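Local coordinates for protein putative glycoside hydrolase (Parabacteroides distasonis ATCC 8503, PDB 3GYC) that is a putative glycoside hydrolase with a cellulase-like TIM-barrel fold, and so probably cleaves glycosidic bonds in carbohydrates, at residues A[20-25]-A[44-49]; A[61-66]-A[138-143]; A[271-276]-A[319-324]. One frame throughout, in Å; residues are numbered along the deposited sequence.

Contact 1 (A[20-25]-A[44-49]); sequences TMWDFS and DELSER
Leu-46, on the helix 39-48, reaches the barrel strand 17-23 by wedging the two methyls of its fork against Thr-20 and Trp-22. From its CB, which points toward the strand, the chain runs to CG, set anti to the backbone N (chi1 -175°), which puts the fork within reach of the strand's side chains. At CG the chain divides. CD1 comes tip to tip with the CG2 methyl of Thr-20, 3.7 Å away, and the same CD1 lies 4.0 Å from CZ2 of Trp-22. CD2 takes the outer part of the indole, 4.1 Å from Trp-22 CH2. The indole arrives from the opposite direction, and CD1 meets it obliquely, so the six-membered ring and the methyl fork share a small greasy patch between strand and helix.

The polar ends of the two strand residues are turned to another partner: Thr-20 OG1 and Trp-22 NE1 both hydrogen-bond to the carbonyl oxygen of Cys-349. That bond probably fixes the threonine's rotation and leaves its methyl toward Leu-46. Val-42 and Leu-43, one turn back on the same helix, also touch Trp-22, while Ile-54 of the adjacent strand 53-57 touches both Trp-22 and Leu-46.

All three touching residues are buried, and their meeting is entirely apolar. It is the strand-to-helix layer of a TIM barrel, in which the first strand carries its outward side chains against helix 39-48, which leads on to the next strand, 53-57; at Leu-46 the helix meets the strand through apolar fit alone, probably stabilised by the exclusion of water.

Contact 2 (A[61-66]-A[138-143]); sequences HLIAEN and LTILRS
The short helix 60-65 passes helix 130-146 nearly at right angles, the local axes crossing at 78° and 8.7 Å apart at their closest, with Ile-63 facing Ile-140 and Ala-64 facing Thr-139. Such an approach lets the backbones come near at one spot: the CA atoms of Ala-64 and Thr-139 are 5.9 Å apart.

The two isoleucines carry the middle of the crossing, their side chains lying across each other at about a right angle. Ile-63 points at the partner helix and runs its long branch out in an extended line (chi2 179°), so that CD1 ends against the CG1 methylene of Ile-140 at 3.4 Å, tighter than carbon atoms usually pack. The same CD1 is 3.8 Å from Ile-140 CD1, so it meets the ethyl branch at two points. The other branch of Ile-63 goes to a different neighbour: CG2 rests 4.0 Å from Ser-143 OG. That hydroxyl is turned back over its own helix and donates to the carbonyl oxygen of Ile-140, one turn earlier, over 2.8 Å, in the carbonyl plane and on a lone pair; it also pairs with Gln-93.

Toward the more exposed side, Thr-139 offers its methyl. CG2 sits 4.0 Å from Ala-64 CA and 4.2 Å from its CB, while OG1 bonds to the carbonyl oxygen of Asp-135 in its own helix. The small alanine leaves the backbone itself as part of the surface that is touched.

Leu-96 of helix 95-105 touches both isoleucines and continues the apolar core. The grip is therefore mainly one of methyls and methylenes; the Ser-143 hydroxyl, its hydrogen bonds made elsewhere, meets Ile-63 only by van der Waals contact.

Contact 3 (A[271-276]-A[319-324]); sequences VYRERP and KWDWVK
Tyr-272 and Trp-322 bring their rings side by side where the end of helix 259-273 meets the start of helix 321-337. This aromatic pair has planes only 25° apart, but the rings are slid past one another, with 5.3 Å between the centroids of the phenol and the indole's six-membered ring, and barely overlap. The closest approach is Tyr-272 CD2 to Trp-322 CE3 at 3.6 Å, and Tyr-272 CB lies 3.8 Å from Trp-322 CZ3. With CG of Trp-322 set between its backbone N and carbonyl carbon (chi1 63°), the indole passes alongside the tyrosine, the two side chains running in opposite directions.

The charged contact is a salt bridge on the exposed side: Arg-273 NH2 stands 3.2 Å from Asp-321 OD1. The carboxylate lies at the guanidinium's edge, the two planes 84° apart, and Arg-273 NE has a second, stronger partner in Glu-269.

Between the two kinds lies a third, where Trp-322 CB packs over one guanidinium face, 3.5 Å from Arg-273 NH2. With an alanine at Trp-322 the indole is gone, and this is likely to open a gap beside Tyr-272 and leave its ring without this aromatic neighbour.

Helix 240-249 closes in on the indole through Phe-245, Ala-268 of helix 259-273 touches it too, and Leu-309 and Tyr-312 come from the loop that follows strand 301-303.

In the fold
Along the chain the three contacts come one after another, each closed before the next opens, and all belong to the one cellulase-like TIM-barrel domain. Contact 1 sits about 12 Å from the chain's centre, joining strand 17-23 of the eight-stranded parallel sheet to helix 39-48. Contacts 2 and 3 are helix-to-helix meetings farther out, on opposite sides of that centre, with their own centres about 43 Å apart; each lies about 24 Å from contact 1, centre to centre. None touches another. Together they sample the barrel's layers: a barrel strand packed against a helix of the surrounding layer, and at two distant places helices packed on one another.

Contact 1 (A[20-25]-A[44-49])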
# COMPACT_ATOMS: atom_id res chain seq x y z
N THR A 20 6.14 4.71 -3.24
CA THR A 20 4.89 5.39 -3.15
C THR A 20 3.72 4.48 -3.66
O THR A 20 3.91 3.72 -4.58
CB THR A 20 4.87 6.68 -3.96
OG1 THR A 20 3.60 7.28 -3.75
CG2 THR A 20 5.00 6.44 -5.48
N MSE A 21 2.58 4.55 -2.98
CA MSE A 21 1.35 3.88 -3.39
C MSE A 21 0.63 4.69 -4.46
O MSE A 21 0.21 5.84 -4.20
CB MSE A 21 0.41 3.74 -2.21
CG MSE A 21 -0.91 3.11 -2.61
SE MSE A 21 -2.21 3.40 -1.27
CE MSE A 21 -2.57 5.29 -1.62
N TRP A 22 0.59 4.16 -5.69
CA TRP A 22 -0.24 4.71 -6.77
C TRP A 22 -1.51 3.88 -7.00
O TRP A 22 -2.30 4.17 -7.93
CB TRP A 22 0.58 4.93 -8.03
CG TRP A 22 1.41 6.21 -8.01
CD1 TRP A 22 1.61 7.04 -6.95
CD2 TRP A 22 2.26 6.73 -9.07
NE1 TRP A 22 2.45 8.10 -7.30
CE2 TRP A 22 2.83 7.94 -8.60
CE3 TRP A 22 2.46 6.38 -10.40
CZ2 TRP A 22 3.66 8.72 -9.38
CZ3 TRP A 22 3.28 7.15 -11.15
CH2 TRP A 22 3.88 8.30 -10.65
N ASP A 23 -1.71 2.89 -6.12
CA ASP A 23 -2.95 2.14 -5.97
C ASP A 23 -3.63 1.81 -7.32
O ASP A 23 -3.02 1.20 -8.18
CB ASP A 23 -3.88 2.92 -4.99
CG ASP A 23 -4.07 4.42 -5.41
OD1 ASP A 23 -3.17 5.25 -5.07
OD2 ASP A 23 -5.06 4.75 -6.11
N PHE A 24 -4.89 2.20 -7.48
CA PHE A 24 -5.62 2.01 -8.74
C PHE A 24 -5.71 3.36 -9.49
O PHE A 24 -6.22 3.42 -10.61
CB PHE A 24 -6.99 1.36 -8.47
CG PHE A 24 -7.68 1.82 -7.21
CD1 PHE A 24 -8.55 2.92 -7.23
CD2 PHE A 24 -7.49 1.14 -6.02
CE1 PHE A 24 -9.21 3.32 -6.03
CE2 PHE A 24 -8.14 1.54 -4.85
CZ PHE A 24 -8.99 2.63 -4.87
N SER A 25 -5.12 4.43 -8.92
CA SER A 25 -5.13 5.72 -9.59
C SER A 25 -4.28 5.74 -10.89
O SER A 25 -4.63 6.44 -11.83
CB SER A 25 -4.68 6.82 -8.64
OG SER A 25 -5.51 6.94 -7.49
N ASP A 44 8.71 10.84 -14.38
CA ASP A 44 9.89 11.72 -14.34
C ASP A 44 9.83 12.55 -13.05
O ASP A 44 10.83 12.71 -12.40
CB ASP A 44 9.96 12.63 -15.57
CG ASP A 44 10.26 11.87 -16.87
OD1 ASP A 44 10.69 10.70 -16.82
OD2 ASP A 44 10.12 12.48 -17.97
N GLU A 45 8.64 13.04 -12.70
CA GLU A 45 8.40 13.83 -11.48
C GLU A 45 8.67 13.01 -10.21
O GLU A 45 9.23 13.48 -9.21
CB GLU A 45 6.98 14.39 -11.47
CG GLU A 45 6.73 15.49 -12.49
CD GLU A 45 5.26 15.97 -12.57
OE1 GLU A 45 4.38 15.60 -11.75
OE2 GLU A 45 4.94 16.71 -13.53
N LEU A 46 8.21 11.78 -10.24
CA LEU A 46 8.45 10.82 -9.19
C LEU A 46 9.97 10.61 -8.99
O LEU A 46 10.45 10.65 -7.87
CB LEU A 46 7.81 9.45 -9.57
CG LEU A 46 7.88 8.38 -8.48
CD1 LEU A 46 7.09 8.89 -7.27
CD2 LEU A 46 7.43 7.01 -8.94
N SER A 47 10.71 10.37 -10.06
CA SER A 47 12.18 10.18 -9.96
C SER A 47 12.90 11.42 -9.49
O SER A 47 13.86 11.33 -8.74
CB SER A 47 12.77 9.78 -11.30
OG SER A 47 12.26 8.52 -11.68
N GLU A 48 12.47 12.58 -9.99
CA GLU A 48 13.03 13.89 -9.59
C GLU A 48 12.88 14.05 -8.06
O GLU A 48 13.72 14.66 -7.40
CB GLU A 48 12.29 15.00 -10.33
CG GLU A 48 12.69 16.42 -9.96
CD GLU A 48 11.80 17.54 -10.56
OE1 GLU A 48 10.61 17.30 -10.98
OE2 GLU A 48 12.27 18.71 -10.56
N ARG A 49 11.79 13.55 -7.49
CA ARG A 49 11.56 13.60 -6.06
C ARG A 49 12.38 12.53 -5.31
O ARG A 49 12.47 12.58 -4.09
CB ARG A 49 10.07 13.49 -5.76
CG ARG A 49 9.34 14.71 -6.26
CD ARG A 49 7.88 14.50 -6.44
NE ARG A 49 7.22 15.77 -6.67
CZ ARG A 49 7.32 16.51 -7.77
NH1 ARG A 49 8.11 16.17 -8.79
NH2 ARG A 49 6.66 17.65 -7.83

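Contact 2 (A[61-66]-A[138-143])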
# COMPACT_ATOMS: atom_id res chain seq x y z
N HIS A 61 -7.84 -10.06 -10.96
CA HIS A 61 -9.17 -10.59 -11.23
C HIS A 61 -9.70 -10.23 -12.63
O HIS A 61 -10.32 -11.08 -13.30
CB HIS A 61 -10.14 -10.18 -10.10
CG HIS A 61 -10.36 -8.72 -9.96
ND1 HIS A 61 -9.34 -7.82 -9.69
CD2 HIS A 61 -11.51 -7.99 -9.95
CE1 HIS A 61 -9.85 -6.61 -9.58
NE2 HIS A 61 -11.16 -6.68 -9.72
N LEU A 62 -9.46 -9.02 -13.07
CA LEU A 62 -9.87 -8.56 -14.38
C LEU A 62 -8.98 -9.16 -15.46
O LEU A 62 -9.47 -9.65 -16.50
CB LEU A 62 -9.89 -7.03 -14.46
CG LEU A 62 -10.82 -6.31 -13.46
CD1 LEU A 62 -10.88 -4.82 -13.76
CD2 LEU A 62 -12.23 -6.96 -13.42
N ILE A 63 -7.65 -9.17 -15.23
CA ILE A 63 -6.74 -9.73 -16.21
C ILE A 63 -7.01 -11.23 -16.41
O ILE A 63 -6.94 -11.70 -17.54
CB ILE A 63 -5.25 -9.51 -15.84
CG1 ILE A 63 -4.89 -8.04 -16.02
CG2 ILE A 63 -4.36 -10.45 -16.70
CD1 ILE A 63 -3.46 -7.66 -15.67
N ALA A 64 -7.38 -11.95 -15.34
CA ALA A 64 -7.62 -13.38 -15.42
C ALA A 64 -8.93 -13.69 -16.13
O ALA A 64 -9.07 -14.77 -16.72
CB ALA A 64 -7.56 -14.05 -14.03
N GLU A 65 -9.88 -12.77 -16.09
CA GLU A 65 -11.16 -12.98 -16.77
C GLU A 65 -11.05 -12.62 -18.23
O GLU A 65 -11.37 -13.42 -19.08
CB GLU A 65 -12.27 -12.14 -16.14
CG GLU A 65 -12.73 -12.62 -14.79
CD GLU A 65 -13.93 -13.55 -14.83
OE1 GLU A 65 -14.61 -13.66 -15.88
OE2 GLU A 65 -14.24 -14.14 -13.77
N ASN A 66 -10.66 -11.38 -18.52
CA ASN A 66 -10.49 -10.91 -19.90
C ASN A 66 -9.51 -9.74 -19.94
O ASN A 66 -9.91 -8.59 -19.73
CB ASN A 66 -11.84 -10.54 -20.51
CG ASN A 66 -11.75 -10.29 -22.00
OD1 ASN A 66 -10.65 -10.05 -22.55
ND2 ASN A 66 -12.88 -10.33 -22.67
N LEU A 138 -1.37 -16.26 -10.56
CA LEU A 138 -0.48 -16.97 -11.44
C LEU A 138 -0.72 -16.50 -12.89
O LEU A 138 0.22 -16.33 -13.67
CB LEU A 138 -0.62 -18.51 -11.30
CG LEU A 138 -0.04 -19.08 -9.99
CD1 LEU A 138 -0.44 -20.50 -9.76
CD2 LEU A 138 1.49 -18.91 -9.94
N THR A 139 -1.97 -16.24 -13.25
CA THR A 139 -2.27 -15.73 -14.59
C THR A 139 -1.69 -14.33 -14.83
O THR A 139 -1.04 -14.10 -15.84
CB THR A 139 -3.78 -15.79 -14.83
OG1 THR A 139 -4.14 -17.16 -14.78
CG2 THR A 139 -4.16 -15.23 -16.17
N ILE A 140 -1.87 -13.43 -13.88
CA ILE A 140 -1.39 -12.05 -14.03
C ILE A 140 0.15 -12.08 -14.12
O ILE A 140 0.76 -11.40 -14.97
CB ILE A 140 -2.01 -11.13 -12.90
CG1 ILE A 140 -2.08 -9.64 -13.28
CG2 ILE A 140 -1.30 -11.27 -11.59
CD1 ILE A 140 -0.74 -8.93 -13.35
N LEU A 141 0.79 -12.90 -13.30
CA LEU A 141 2.26 -12.96 -13.33
C LEU A 141 2.77 -13.46 -14.66
O LEU A 141 3.76 -12.95 -15.13
CB LEU A 141 2.83 -13.77 -12.16
CG LEU A 141 2.60 -13.14 -10.78
CD1 LEU A 141 3.08 -14.05 -9.69
CD2 LEU A 141 3.30 -11.72 -10.68
N ARG A 142 2.07 -14.44 -15.27
CA ARG A 142 2.44 -14.94 -16.61
C ARG A 142 2.23 -13.83 -17.67
O ARG A 142 3.03 -13.70 -18.59
CB ARG A 142 1.65 -16.23 -16.95
CG ARG A 142 2.23 -17.09 -18.07
N SER A 143 1.19 -13.01 -17.53
CA SER A 143 0.97 -11.87 -18.46
C SER A 143 2.13 -10.87 -18.42
O SER A 143 2.51 -10.31 -19.45
CB SER A 143 -0.38 -11.12 -18.25
OG SER A 143 -0.40 -10.20 -17.16

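Contact 3 (A[271-276]-A[319-324])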
# COMPACT_ATOMS: atom_id res chain seq x y z
N VAL A 271 -7.07 19.90 16.89
CA VAL A 271 -6.84 18.74 17.75
C VAL A 271 -5.35 18.37 17.78
O VAL A 271 -4.82 18.06 18.83
CB VAL A 271 -7.72 17.54 17.33
CG1 VAL A 271 -7.24 16.24 17.97
CG2 VAL A 271 -9.19 17.84 17.68
N TYR A 272 -4.69 18.44 16.63
CA TYR A 272 -3.26 18.14 16.57
C TYR A 272 -2.39 19.21 17.26
O TYR A 272 -1.54 18.89 18.08
CB TYR A 272 -2.80 17.96 15.13
CG TYR A 272 -1.32 17.83 15.02
CD1 TYR A 272 -0.68 16.67 15.43
CD2 TYR A 272 -0.55 18.87 14.52
CE1 TYR A 272 0.70 16.56 15.36
CE2 TYR A 272 0.82 18.77 14.43
CZ TYR A 272 1.45 17.62 14.86
OH TYR A 272 2.83 17.52 14.78
N ARG A 273 -2.60 20.48 16.91
CA ARG A 273 -1.76 21.53 17.44
C ARG A 273 -1.97 21.80 18.93
O ARG A 273 -1.18 22.52 19.55
CB ARG A 273 -1.92 22.81 16.64
CG ARG A 273 -1.34 22.68 15.26
CD ARG A 273 -1.07 24.04 14.70
NE ARG A 273 -0.78 23.98 13.27
CZ ARG A 273 0.40 23.63 12.75
NH1 ARG A 273 1.41 23.28 13.52
NH2 ARG A 273 0.55 23.62 11.44
N GLU A 274 -3.01 21.20 19.50
CA GLU A 274 -3.31 21.33 20.93
C GLU A 274 -2.21 20.60 21.71
O GLU A 274 -1.88 20.99 22.84
CB GLU A 274 -4.66 20.66 21.20
CG GLU A 274 -5.66 21.53 21.87
CD GLU A 274 -7.09 21.05 21.65
OE1 GLU A 274 -7.26 19.82 21.66
OE2 GLU A 274 -8.03 21.90 21.48
N ARG A 275 -1.64 19.55 21.10
CA ARG A 275 -0.62 18.75 21.77
C ARG A 275 0.14 17.85 20.79
O ARG A 275 0.04 16.63 20.87
CB ARG A 275 -1.26 17.91 22.88
CG ARG A 275 -2.53 17.16 22.48
CD ARG A 275 -2.89 16.10 23.51
NE ARG A 275 -4.13 15.43 23.16
CZ ARG A 275 -4.65 14.37 23.79
NH1 ARG A 275 -4.05 13.79 24.83
NH2 ARG A 275 -5.80 13.87 23.35
N PRO A 276 0.94 18.46 19.91
CA PRO A 276 1.63 17.72 18.86
C PRO A 276 2.57 16.62 19.38
O PRO A 276 2.63 15.56 18.79
CB PRO A 276 2.38 18.81 18.09
CG PRO A 276 2.56 19.87 19.04
CD PRO A 276 1.35 19.88 19.91
N LYS A 319 -4.92 22.51 5.27
CA LYS A 319 -3.47 22.80 5.17
C LYS A 319 -2.68 21.51 5.23
O LYS A 319 -3.03 20.58 5.96
CB LYS A 319 -3.00 23.76 6.29
CG LYS A 319 -3.64 25.15 6.25
CD LYS A 319 -3.37 25.93 7.55
N TRP A 320 -1.61 21.45 4.45
CA TRP A 320 -0.77 20.26 4.39
C TRP A 320 0.41 20.33 5.31
O TRP A 320 1.04 19.30 5.54
CB TRP A 320 -0.24 20.04 2.97
CG TRP A 320 -1.28 19.57 2.00
CD1 TRP A 320 -2.09 20.35 1.25
CD2 TRP A 320 -1.62 18.21 1.69
NE1 TRP A 320 -2.89 19.56 0.46
CE2 TRP A 320 -2.65 18.25 0.74
CE3 TRP A 320 -1.17 16.98 2.14
CZ2 TRP A 320 -3.21 17.09 0.19
CZ3 TRP A 320 -1.71 15.81 1.58
CH2 TRP A 320 -2.75 15.88 0.65
N ASP A 321 0.75 21.51 5.82
CA ASP A 321 1.96 21.61 6.62
C ASP A 321 2.11 20.68 7.82
O ASP A 321 3.12 19.98 7.94
CB ASP A 321 2.33 23.07 6.97
CG ASP A 321 1.30 23.80 7.85
OD1 ASP A 321 0.25 23.25 8.27
OD2 ASP A 321 1.58 24.99 8.10
N TRP A 322 1.09 20.63 8.67
CA TRP A 322 1.15 19.77 9.85
C TRP A 322 1.10 18.28 9.52
O TRP A 322 1.65 17.44 10.26
CB TRP A 322 0.08 20.17 10.87
CG TRP A 322 -1.31 20.00 10.40
CD1 TRP A 322 -2.04 20.87 9.62
CD2 TRP A 322 -2.18 18.90 10.70
NE1 TRP A 322 -3.30 20.35 9.40
CE2 TRP A 322 -3.41 19.16 10.05
CE3 TRP A 322 -2.03 17.72 11.44
CZ2 TRP A 322 -4.48 18.28 10.14
CZ3 TRP A 322 -3.09 16.85 11.51
CH2 TRP A 322 -4.29 17.13 10.86
N VAL A 323 0.46 17.95 8.39
CA VAL A 323 0.40 16.59 7.92
C VAL A 323 1.79 16.16 7.42
O VAL A 323 2.27 15.04 7.74
CB VAL A 323 -0.67 16.43 6.78
CG1 VAL A 323 -0.63 15.06 6.24
CG2 VAL A 323 -2.08 16.80 7.36
N LYS A 324 2.48 17.06 6.70
CA LYS A 324 3.84 16.80 6.22
C LYS A 324 4.80 16.62 7.41
O LYS A 324 5.73 15.83 7.37
CB LYS A 324 4.32 17.90 5.26
CG LYS A 324 3.66 17.89 3.88
CD LYS A 324 3.89 19.14 3.02
CE LYS A 324 5.37 19.40 2.76
NZ LYS A 324 5.63 20.65 1.96